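Local coordinates for farnesyltransferase, putative (Trypanosoma cruzi, PDB 3WCA), which probably catalyses the condensation of two farnesyl diphosphates to squalene, a magnesium-dependent, NAD(P)H-consuming step on the way to lanosterol, at residues G171-Y176 with V265-S270; A193-L198 with L258-H263; S280-V285 with H317-L322. The protein carries 1 engineered substitution. One frame throughout, in Å; residues are numbered along the deposited sequence.

Contact 1. Residues G171-Y176 with V265-S270; sequences GLTLLY and VEYLAS. With FPS (S-[(2E,6E)-3,7,11-trimethyldodeca-2,6,10-trienyl] trihydrogen thiodiphosphate), chain E.
Tyr267 reaches across from helix 261-269 and ends against Thr173 and Tyr176 of helix 154-179, at the hydrocarbon end of the prenyl pocket in the all-helical squalene/phytoene synthase fold. Its whole side chain, from CB to OH, spans most of the gap: between segments 171-176 and 265-270 the nearest CA atoms, those of Thr173 and Tyr267, are 9.9 Å apart. The side chain gets there because its CG is anti to the backbone N (chi1 -175°), which extends the ring away from its own helix. At the far end Tyr267 OH donates a hydrogen bond of 2.7 Å to Thr173 OG1, which meets the tyrosine at the edge of its ring, near the ring plane. Thr173 OG1 is also hydrogen-bonded to Gly169 O one turn earlier in its helix, so a buried hydroxyl pair is satisfied without a charged group. Tyr176 comes in obliquely, its CE2 lying 3.3 Å from Tyr267 OH; the same oxygen therefore touches both residues of helix 154-179. Ala193 and Met196 of helix 191-207 pack on the Tyr267 side chain, and Phe279 of helix 274-294 touches both Leu172 and Tyr176. The thiodiphosphate analogue FPS runs its terminal isoprene unit into this group of side chains. Two branches of that unit find different partners: methyl C15 lies 3.9 Å from Tyr267 CZ, whereas C14 is 3.6 Å from Leu172 CD1 and 3.8 Å from Tyr176 OH.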
loop_
_atom_site.group_PDB
_atom_site.type_symbol
_atom_site.label_atom_id
_atom_site.label_comp_id
_atom_site.label_asym_id
_atom_site.label_seq_id
_atom_site.Cartn_x
_atom_site.Cartn_y
_atom_site.Cartn_z
ATOM N N GLY A 171 -1.637 -10.223 -6.513
ATOM C CA GLY A 171 -2.485 -9.996 -7.671
ATOM C C GLY A 171 -1.751 -9.387 -8.852
ATOM O O GLY A 171 -1.793 -9.937 -9.953
ATOM N N LEU A 172 -1.083 -8.254 -8.629
ATOM C CA LEU A 172 -0.331 -7.593 -9.691
ATOM C C LEU A 172 0.682 -8.559 -10.287
ATOM O O LEU A 172 0.774 -8.687 -11.497
ATOM C CB LEU A 172 0.398 -6.342 -9.168
ATOM C CG LEU A 172 -0.486 -5.144 -8.806
ATOM C CD1 LEU A 172 0.372 -3.995 -8.280
ATOM C CD2 LEU A 172 -1.274 -4.704 -10.027
ATOM N N THR A 173 1.445 -9.230 -9.432
ATOM C CA THR A 173 2.444 -10.178 -9.900
ATOM C C THR A 173 1.790 -11.248 -10.793
ATOM O O THR A 173 2.363 -11.650 -11.808
ATOM C CB THR A 173 3.169 -10.846 -8.708
ATOM O OG1 THR A 173 3.819 -9.841 -7.915
ATOM C CG2 THR A 173 4.221 -11.840 -9.200
ATOM N N LEU A 174 0.586 -11.694 -10.432
ATOM C CA LEU A 174 -0.109 -12.699 -11.235
ATOM C C LEU A 174 -0.660 -12.082 -12.524
ATOM O O LEU A 174 -0.814 -12.772 -13.528
ATOM C CB LEU A 174 -1.242 -13.348 -10.436
ATOM C CG LEU A 174 -0.830 -14.223 -9.245
ATOM C CD1 LEU A 174 -2.084 -14.607 -8.458
ATOM C CD2 LEU A 174 -0.077 -15.469 -9.722
ATOM N N LEU A 175 -0.970 -10.790 -12.500
ATOM C CA LEU A 175 -1.447 -10.142 -13.710
ATOM C C LEU A 175 -0.266 -9.943 -14.664
ATOM O O LEU A 175 -0.441 -10.009 -15.873
ATOM C CB LEU A 175 -2.092 -8.785 -13.413
ATOM C CG LEU A 175 -3.479 -8.765 -12.787
ATOM C CD1 LEU A 175 -3.918 -7.320 -12.642
ATOM C CD2 LEU A 175 -4.476 -9.529 -13.652
ATOM N N TYR A 176 0.928 -9.700 -14.124
ATOM C CA TYR A 176 2.115 -9.502 -14.962
ATOM C C TYR A 176 2.454 -10.785 -15.722
ATOM O O TYR A 176 2.781 -10.752 -16.912
ATOM C CB TYR A 176 3.355 -9.111 -14.133
ATOM C CG TYR A 176 3.274 -7.831 -13.310
ATOM C CD1 TYR A 176 2.310 -6.859 -13.555
ATOM C CD2 TYR A 176 4.194 -7.596 -12.285
ATOM C CE1 TYR A 176 2.259 -5.677 -12.787
ATOM C CE2 TYR A 176 4.157 -6.431 -11.525
ATOM C CZ TYR A 176 3.194 -5.479 -11.773
ATOM O OH TYR A 176 3.169 -4.335 -10.999
ATOM N N VAL A 265 14.067 -4.590 -3.317
ATOM C CA VAL A 265 15.155 -4.490 -4.279
ATOM C C VAL A 265 15.199 -5.745 -5.159
ATOM O O VAL A 265 15.334 -5.650 -6.375
ATOM C CB VAL A 265 16.514 -4.268 -3.557
ATOM C CG1 VAL A 265 17.686 -4.510 -4.512
ATOM C CG2 VAL A 265 16.581 -2.839 -3.037
ATOM N N GLU A 266 15.050 -6.917 -4.548
ATOM C CA GLU A 266 15.069 -8.167 -5.298
ATOM C C GLU A 266 13.913 -8.253 -6.288
ATOM O O GLU A 266 14.105 -8.614 -7.448
ATOM C CB GLU A 266 15.012 -9.366 -4.347
ATOM C CG GLU A 266 16.248 -9.525 -3.498
ATOM C CD GLU A 266 17.527 -9.510 -4.324
ATOM O OE1 GLU A 266 17.596 -10.239 -5.342
ATOM O OE2 GLU A 266 18.463 -8.771 -3.949
ATOM N N TYR A 267 12.707 -7.944 -5.827
ATOM C CA TYR A 267 11.550 -7.985 -6.710
ATOM C C TYR A 267 11.722 -7.010 -7.882
ATOM O O TYR A 267 11.510 -7.380 -9.035
ATOM C CB TYR A 267 10.271 -7.651 -5.935
ATOM C CG TYR A 267 9.006 -7.782 -6.755
ATOM C CD1 TYR A 267 8.555 -6.728 -7.557
ATOM C CD2 TYR A 267 8.283 -8.976 -6.765
ATOM C CE1 TYR A 267 7.409 -6.858 -8.355
ATOM C CE2 TYR A 267 7.138 -9.119 -7.560
ATOM C CZ TYR A 267 6.706 -8.056 -8.350
ATOM O OH TYR A 267 5.565 -8.187 -9.106
ATOM N N LEU A 268 12.099 -5.766 -7.605
ATOM C CA LEU A 268 12.267 -4.804 -8.698
ATOM C C LEU A 268 13.342 -5.259 -9.696
ATOM O O LEU A 268 13.205 -5.066 -10.901
ATOM C CB LEU A 268 12.621 -3.413 -8.146
ATOM C CG LEU A 268 11.485 -2.708 -7.388
ATOM C CD1 LEU A 268 11.978 -1.353 -6.867
ATOM C CD2 LEU A 268 10.272 -2.527 -8.317
ATOM N N ALA A 269 14.401 -5.876 -9.188
ATOM C CA ALA A 269 15.484 -6.341 -10.039
ATOM C C ALA A 269 15.129 -7.591 -10.835
ATOM O O ALA A 269 15.864 -7.978 -11.737
ATOM C CB ALA A 269 16.735 -6.588 -9.205
ATOM N N SER A 270 14.003 -8.219 -10.527
ATOM C CA SER A 270 13.613 -9.420 -11.258
ATOM C C SER A 270 12.696 -9.084 -12.422
ATOM O O SER A 270 12.367 -9.958 -13.220
ATOM C CB SER A 270 12.906 -10.421 -10.336
ATOM O OG SER A 270 11.585 -10.002 -10.022
HETATM C C1 FPS E . -3.493 3.180 -0.589
HETATM S S1 FPS E . -4.570 3.820 -1.964
HETATM C C2 FPS E . -3.026 1.729 -0.916
HETATM C C3 FPS E . -1.815 1.092 -0.664
HETATM C C4 FPS E . -0.636 1.732 0.034
HETATM C C5 FPS E . -1.676 -0.335 -1.143
HETATM C C6 FPS E . -1.488 -0.573 -2.674
HETATM C C7 FPS E . -0.474 -1.687 -2.821
HETATM C C8 FPS E . 0.238 -1.994 -3.915
HETATM C C10 FPS E . 1.197 -3.194 -3.785
HETATM C C9 FPS E . 0.138 -1.231 -5.241
HETATM C C11 FPS E . 2.398 -3.073 -4.695
HETATM C C12 FPS E . 3.001 -4.439 -4.895
HETATM C C13 FPS E . 3.618 -4.869 -6.018
HETATM C C14 FPS E . 3.795 -4.009 -7.278
HETATM C C15 FPS E . 4.170 -6.292 -6.022
HETATM P PA FPS E . -3.481 5.081 -3.195
HETATM O O1A FPS E . -2.182 4.367 -3.664
HETATM O O2A FPS E . -4.353 5.406 -4.382
HETATM O O3A FPS E . -3.240 6.633 -2.613
HETATM P PB FPS E . -2.684 7.305 -1.161
HETATM O O1B FPS E . -1.674 8.460 -1.431
HETATM O O2B FPS E . -3.902 7.937 -0.396
HETATM O O3B FPS E . -1.888 6.217 -0.329
#

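Contact 2. Residues A193-L198 with L258-H263. With FPS (S-[(2E,6E)-3,7,11-trimethyldodeca-2,6,10-trienyl] trihydrogen thiodiphosphate), chain E.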
loop_
_atom_site.group_PDB
_atom_site.type_symbol
_atom_site.label_atom_id
_atom_site.label_comp_id
_atom_site.label_asym_id
_atom_site.label_seq_id
_atom_site.Cartn_x
_atom_site.Cartn_y
_atom_site.Cartn_z
ATOM N N ALA A 193 6.677 -10.315 -3.415
ATOM C CA ALA A 193 5.578 -9.493 -3.914
ATOM C C ALA A 193 4.824 -8.961 -2.698
ATOM O O ALA A 193 4.358 -7.822 -2.690
ATOM C CB ALA A 193 4.649 -10.316 -4.784
ATOM N N ASN A 194 4.720 -9.800 -1.673
ATOM C CA ASN A 194 4.041 -9.436 -0.440
ATOM C C ASN A 194 4.852 -8.361 0.284
ATOM O O ASN A 194 4.288 -7.438 0.870
ATOM C CB ASN A 194 3.889 -10.663 0.467
ATOM C CG ASN A 194 3.089 -10.364 1.707
ATOM O OD1 ASN A 194 1.874 -10.169 1.647
ATOM N ND2 ASN A 194 3.769 -10.305 2.846
ATOM N N HIS A 195 6.173 -8.508 0.269
ATOM C CA HIS A 195 7.048 -7.526 0.884
ATOM C C HIS A 195 6.807 -6.162 0.212
ATOM O O HIS A 195 6.717 -5.139 0.882
ATOM C CB HIS A 195 8.513 -7.924 0.698
ATOM C CG HIS A 195 9.002 -8.933 1.690
ATOM N ND1 HIS A 195 9.153 -8.647 3.030
ATOM C CD2 HIS A 195 9.391 -10.222 1.534
ATOM C CE1 HIS A 195 9.615 -9.715 3.656
ATOM N NE2 HIS A 195 9.767 -10.684 2.771
ATOM N N MET A 196 6.702 -6.164 -1.116
ATOM C CA MET A 196 6.474 -4.939 -1.883
ATOM C C MET A 196 5.218 -4.240 -1.372
ATOM O O MET A 196 5.228 -3.038 -1.139
ATOM C CB MET A 196 6.326 -5.268 -3.380
ATOM C CG MET A 196 7.642 -5.657 -4.084
ATOM S SD MET A 196 8.548 -4.204 -4.738
ATOM C CE MET A 196 7.346 -3.651 -5.979
ATOM N N GLY A 197 4.144 -5.005 -1.185
ATOM C CA GLY A 197 2.915 -4.423 -0.688
ATOM C C GLY A 197 3.056 -3.916 0.743
ATOM O O GLY A 197 2.538 -2.850 1.082
ATOM N N LEU A 198 3.771 -4.667 1.581
ATOM C CA LEU A 198 3.938 -4.266 2.969
ATOM C C LEU A 198 4.744 -2.998 3.128
ATOM O O LEU A 198 4.419 -2.170 3.972
ATOM C CB LEU A 198 4.570 -5.392 3.797
ATOM C CG LEU A 198 3.556 -6.242 4.575
ATOM C CD1 LEU A 198 2.573 -6.860 3.610
ATOM C CD2 LEU A 198 4.276 -7.331 5.374
ATOM N N LEU A 258 11.714 -1.031 7.391
ATOM C CA LEU A 258 12.964 -1.211 6.675
ATOM C C LEU A 258 13.288 -2.666 6.393
ATOM O O LEU A 258 14.074 -2.963 5.495
ATOM C CB LEU A 258 14.109 -0.566 7.453
ATOM C CG LEU A 258 14.154 0.954 7.328
ATOM C CD1 LEU A 258 15.256 1.528 8.222
ATOM C CD2 LEU A 258 14.405 1.304 5.864
ATOM N N VAL A 259 12.692 -3.564 7.169
ATOM C CA VAL A 259 12.894 -5.006 7.002
ATOM C C VAL A 259 12.558 -5.429 5.569
ATOM O O VAL A 259 13.187 -6.323 5.009
ATOM C CB VAL A 259 11.970 -5.829 7.973
ATOM C CG1 VAL A 259 12.050 -7.308 7.651
ATOM C CG2 VAL A 259 12.385 -5.609 9.427
ATOM N N HIS A 260 11.579 -4.760 4.973
ATOM C CA HIS A 260 11.121 -5.103 3.634
ATOM C C HIS A 260 11.931 -4.625 2.443
ATOM O O HIS A 260 11.786 -5.169 1.354
ATOM C CB HIS A 260 9.696 -4.608 3.473
ATOM C CG HIS A 260 8.786 -5.067 4.563
ATOM N ND1 HIS A 260 8.409 -6.384 4.708
ATOM C CD2 HIS A 260 8.213 -4.392 5.587
ATOM C CE1 HIS A 260 7.641 -6.500 5.777
ATOM N NE2 HIS A 260 7.508 -5.307 6.326
ATOM N N VAL A 261 12.793 -3.637 2.652
ATOM C CA VAL A 261 13.561 -3.045 1.563
ATOM C C VAL A 261 14.466 -3.976 0.765
ATOM O O VAL A 261 14.481 -3.917 -0.466
ATOM C CB VAL A 261 14.339 -1.809 2.077
ATOM C CG1 VAL A 261 15.187 -1.182 0.965
ATOM C CG2 VAL A 261 13.338 -0.784 2.593
ATOM N N PRO A 262 15.221 -4.857 1.435
ATOM C CA PRO A 262 16.079 -5.741 0.640
ATOM C C PRO A 262 15.265 -6.573 -0.349
ATOM O O PRO A 262 15.728 -6.869 -1.448
ATOM C CB PRO A 262 16.752 -6.608 1.697
ATOM C CG PRO A 262 16.828 -5.678 2.891
ATOM C CD PRO A 262 15.458 -5.050 2.876
ATOM N N HIS A 263 14.046 -6.929 0.060
ATOM C CA HIS A 263 13.128 -7.748 -0.732
ATOM C C HIS A 263 12.476 -6.951 -1.853
ATOM O O HIS A 263 12.125 -7.492 -2.897
ATOM C CB HIS A 263 12.065 -8.342 0.193
ATOM C CG HIS A 263 12.642 -9.116 1.338
ATOM N ND1 HIS A 263 13.148 -10.392 1.196
ATOM C CD2 HIS A 263 12.856 -8.769 2.629
ATOM C CE1 HIS A 263 13.650 -10.795 2.349
ATOM N NE2 HIS A 263 13.485 -9.829 3.236
HETATM C C1 FPS E . -3.493 3.180 -0.589
HETATM S S1 FPS E . -4.570 3.820 -1.964
HETATM C C2 FPS E . -3.026 1.729 -0.916
HETATM C C3 FPS E . -1.815 1.092 -0.664
HETATM C C4 FPS E . -0.636 1.732 0.034
HETATM C C5 FPS E . -1.676 -0.335 -1.143
HETATM C C6 FPS E . -1.488 -0.573 -2.674
HETATM C C7 FPS E . -0.474 -1.687 -2.821
HETATM C C8 FPS E . 0.238 -1.994 -3.915
HETATM C C10 FPS E . 1.197 -3.194 -3.785
HETATM C C9 FPS E . 0.138 -1.231 -5.241
HETATM C C11 FPS E . 2.398 -3.073 -4.695
HETATM C C12 FPS E . 3.001 -4.439 -4.895
HETATM C C13 FPS E . 3.618 -4.869 -6.018
HETATM C C14 FPS E . 3.795 -4.009 -7.278
HETATM C C15 FPS E . 4.170 -6.292 -6.022
HETATM P PA FPS E . -3.481 5.081 -3.195
HETATM O O1A FPS E . -2.182 4.367 -3.664
HETATM O O2A FPS E . -4.353 5.406 -4.382
HETATM O O3A FPS E . -3.240 6.633 -2.613
HETATM P PB FPS E . -2.684 7.305 -1.161
HETATM O O1B FPS E . -1.674 8.460 -1.431
HETATM O O2B FPS E . -3.902 7.937 -0.396
HETATM O O3B FPS E . -1.888 6.217 -0.329
#
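The imidazole of His195 carries the ring of His263 over one face and presents its edge to His260. The His195 and His263 rings form a face-to-face stack, nearly parallel at 7° with centroids 3.8 Å apart, and His263 CB also leans over the His195 ring in a CH-pi contact. With CG anti to its carbonyl carbon, His263 lays its imidazole over that face, and Val259 O lies in plane at the His263 edge. His260 meets His195 rim to rim, the two planes inclined at 52°. The edges are joined by a hydrogen bond of 2.9 Å between His195 ND1 and His260 ND1, close to straight at 164°. One face of His260 is covered by Leu198, whose CB stands 3.9 Å from the ring centroid. His260 NE2 is hydrogen-bonded to Lys202 NZ, so both nitrogens of this buried ring are engaged and its rotation is fixed. On another side of helix 191-207, Met196 CB comes within 3.6 Å of FPS C15, and Gly197 CA approaches C10 at 3.7 Å. The three histidines form an aromatic cluster that ties the start of helix 261-269 to a helix lining the prenyl-chain pocket of this squalene/phytoene synthase fold.

Contact 3. Residues S280-V285 with H317-L322; sequences SAIPQV and HYSTEL
Ser319 packs against Ala281, Ile282 and Val285, three residues along one side of helix 274-294, without a hydrogen bond between the segments. Ser319 CB lies 3.7 Å from Ile282 CG1, and the CB atoms of Ser319 and Ala281 are 4.3 Å apart. Its oxygen approaches a methyl group, with Val285 CG2 3.8 Å from Ser319 OG. The buried hydroxyl is satisfied by the helix it follows, through a hydrogen bond from Ser319 OG to Ile315 O in the last turn of helix 309-318; OG stands anti to the carbonyl carbon of Ser319 (chi1 -55°), beside the backbone N, which turns the hydroxyl back toward that carbonyl. Beyond this shell, Met328 of helix 322-338 touches Ser319, Thr325 and Leu329 of the same helix touch Val285, and Leu268 of helix 261-269 packs on Ala281. The backbone positions the serine too: Ser319 is the first residue to leave helical geometry and the centre of an inverse gamma turn. Two residues later Glu321 takes the N-cap position, its carboxylate oxygens bonded to the backbone N atoms of Gln323 and Ala324. The result is a short turn linking two helices of the all-helical synthase fold, packed on the side of helix 274-294.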
loop_
_atom_site.group_PDB
_atom_site.type_symbol
_atom_site.label_atom_id
_atom_site.label_comp_id
_atom_site.label_asym_id
_atom_site.label_seq_id
_atom_site.Cartn_x
_atom_site.Cartn_y
_atom_site.Cartn_z
ATOM N N SER A 280 5.834 -0.474 -11.138
ATOM C CA SER A 280 6.184 -1.134 -9.875
ATOM C C SER A 280 7.194 -0.382 -9.002
ATOM O O SER A 280 7.101 -0.388 -7.770
ATOM C CB SER A 280 6.737 -2.538 -10.163
ATOM O OG SER A 280 5.757 -3.367 -10.787
ATOM N N ALA A 281 8.141 0.281 -9.655
ATOM C CA ALA A 281 9.209 1.005 -8.977
ATOM C C ALA A 281 8.847 2.345 -8.363
ATOM O O ALA A 281 9.249 2.642 -7.242
ATOM C CB ALA A 281 10.370 1.203 -9.936
ATOM N N ILE A 282 8.104 3.154 -9.105
ATOM C CA ILE A 282 7.747 4.485 -8.646
ATOM C C ILE A 282 7.141 4.557 -7.253
ATOM O O ILE A 282 7.583 5.350 -6.436
ATOM C CB ILE A 282 6.841 5.175 -9.687
ATOM C CG1 ILE A 282 7.695 5.511 -10.922
ATOM C CG2 ILE A 282 6.168 6.418 -9.096
ATOM C CD1 ILE A 282 6.897 6.011 -12.127
ATOM N N PRO A 283 6.126 3.734 -6.962
ATOM C CA PRO A 283 5.544 3.796 -5.621
ATOM C C PRO A 283 6.564 3.393 -4.547
ATOM O O PRO A 283 6.567 3.951 -3.447
ATOM C CB PRO A 283 4.370 2.819 -5.715
ATOM C CG PRO A 283 3.978 2.910 -7.201
ATOM C CD PRO A 283 5.347 2.831 -7.827
ATOM N N GLN A 284 7.430 2.435 -4.864
ATOM C CA GLN A 284 8.435 2.006 -3.905
ATOM C C GLN A 284 9.428 3.138 -3.633
ATOM O O GLN A 284 9.761 3.410 -2.483
ATOM C CB GLN A 284 9.192 0.768 -4.409
ATOM C CG GLN A 284 8.332 -0.492 -4.621
ATOM C CD GLN A 284 7.634 -0.954 -3.359
ATOM O OE1 GLN A 284 8.183 -0.849 -2.259
ATOM N NE2 GLN A 284 6.423 -1.476 -3.506
ATOM N N VAL A 285 9.909 3.797 -4.681
ATOM C CA VAL A 285 10.854 4.890 -4.475
ATOM C C VAL A 285 10.189 6.029 -3.676
ATOM O O VAL A 285 10.821 6.650 -2.824
ATOM C CB VAL A 285 11.386 5.420 -5.815
ATOM C CG1 VAL A 285 12.277 6.632 -5.582
ATOM C CG2 VAL A 285 12.165 4.320 -6.526
ATOM N N HIS A 317 10.343 10.676 -13.170
ATOM C CA HIS A 317 11.182 10.770 -14.345
ATOM C C HIS A 317 12.262 9.718 -14.499
ATOM O O HIS A 317 12.432 9.167 -15.587
ATOM C CB HIS A 317 11.852 12.141 -14.432
ATOM C CG HIS A 317 12.740 12.277 -15.628
ATOM N ND1 HIS A 317 12.244 12.498 -16.897
ATOM C CD2 HIS A 317 14.074 12.100 -15.771
ATOM C CE1 HIS A 317 13.235 12.445 -17.769
ATOM N NE2 HIS A 317 14.356 12.203 -17.112
ATOM N N TYR A 318 12.995 9.444 -13.427
ATOM C CA TYR A 318 14.097 8.493 -13.490
ATOM C C TYR A 318 13.845 7.030 -13.163
ATOM O O TYR A 318 14.667 6.186 -13.510
ATOM C CB TYR A 318 15.252 8.992 -12.621
ATOM C CG TYR A 318 15.963 10.199 -13.184
ATOM C CD1 TYR A 318 16.934 10.060 -14.175
ATOM C CD2 TYR A 318 15.658 11.483 -12.735
ATOM C CE1 TYR A 318 17.584 11.174 -14.707
ATOM C CE2 TYR A 318 16.297 12.601 -13.256
ATOM C CZ TYR A 318 17.260 12.441 -14.242
ATOM O OH TYR A 318 17.898 13.552 -14.761
ATOM N N SER A 319 12.737 6.715 -12.501
ATOM C CA SER A 319 12.449 5.324 -12.151
ATOM C C SER A 319 11.928 4.515 -13.337
ATOM O O SER A 319 10.887 3.865 -13.233
ATOM C CB SER A 319 11.416 5.258 -11.023
ATOM O OG SER A 319 11.836 6.008 -9.901
ATOM N N THR A 320 12.656 4.544 -14.453
ATOM C CA THR A 320 12.260 3.812 -15.654
ATOM C C THR A 320 13.098 2.561 -15.841
ATOM O O THR A 320 12.706 1.649 -16.565
ATOM C CB THR A 320 12.405 4.666 -16.927
ATOM O OG1 THR A 320 13.702 5.275 -16.952
ATOM C CG2 THR A 320 11.343 5.728 -16.978
ATOM N N GLU A 321 14.259 2.530 -15.200
ATOM C CA GLU A 321 15.147 1.380 -15.290
ATOM C C GLU A 321 15.823 1.158 -13.935
ATOM O O GLU A 321 15.946 2.081 -13.138
ATOM C CB GLU A 321 16.192 1.595 -16.398
ATOM C CG GLU A 321 17.182 2.707 -16.121
ATOM C CD GLU A 321 18.448 2.211 -15.445
ATOM O OE1 GLU A 321 19.233 3.064 -14.980
ATOM O OE2 GLU A 321 18.671 0.977 -15.391
ATOM N N LEU A 322 16.258 -0.077 -13.702
ATOM C CA LEU A 322 16.884 -0.502 -12.464
ATOM C C LEU A 322 17.983 0.365 -11.861
ATOM O O LEU A 322 17.863 0.815 -10.718
ATOM C CB LEU A 322 17.416 -1.930 -12.633
ATOM C CG LEU A 322 17.948 -2.589 -11.360
ATOM C CD1 LEU A 322 16.840 -2.640 -10.331
ATOM C CD2 LEU A 322 18.461 -3.992 -11.671
#

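How the contacts relate
Contacts 1 and 3 are buried and contact 2 only partly so, yet contact 2 buries the most surface between its segments. Contacts 1 and 2 share helix 261-269 and both touch FPS; Met196 CE packs on Tyr267 and Leu268, joining them directly. Contact 3 stands back from the ligand, but its helix 274-294 reaches both others: Gln284 NE2 probably bonds to Met196 O, and Ser280 OG makes a weak hydrogen bond with Tyr176 OH. Chemistry follows place. A hydroxyl pair lies at the hydrocarbon end of the prenyl pocket, stacked and hydrogen-bonded imidazoles join helices behind the pocket wall, and plain van der Waals packing seats the turn between helices 309-318 and 322-338.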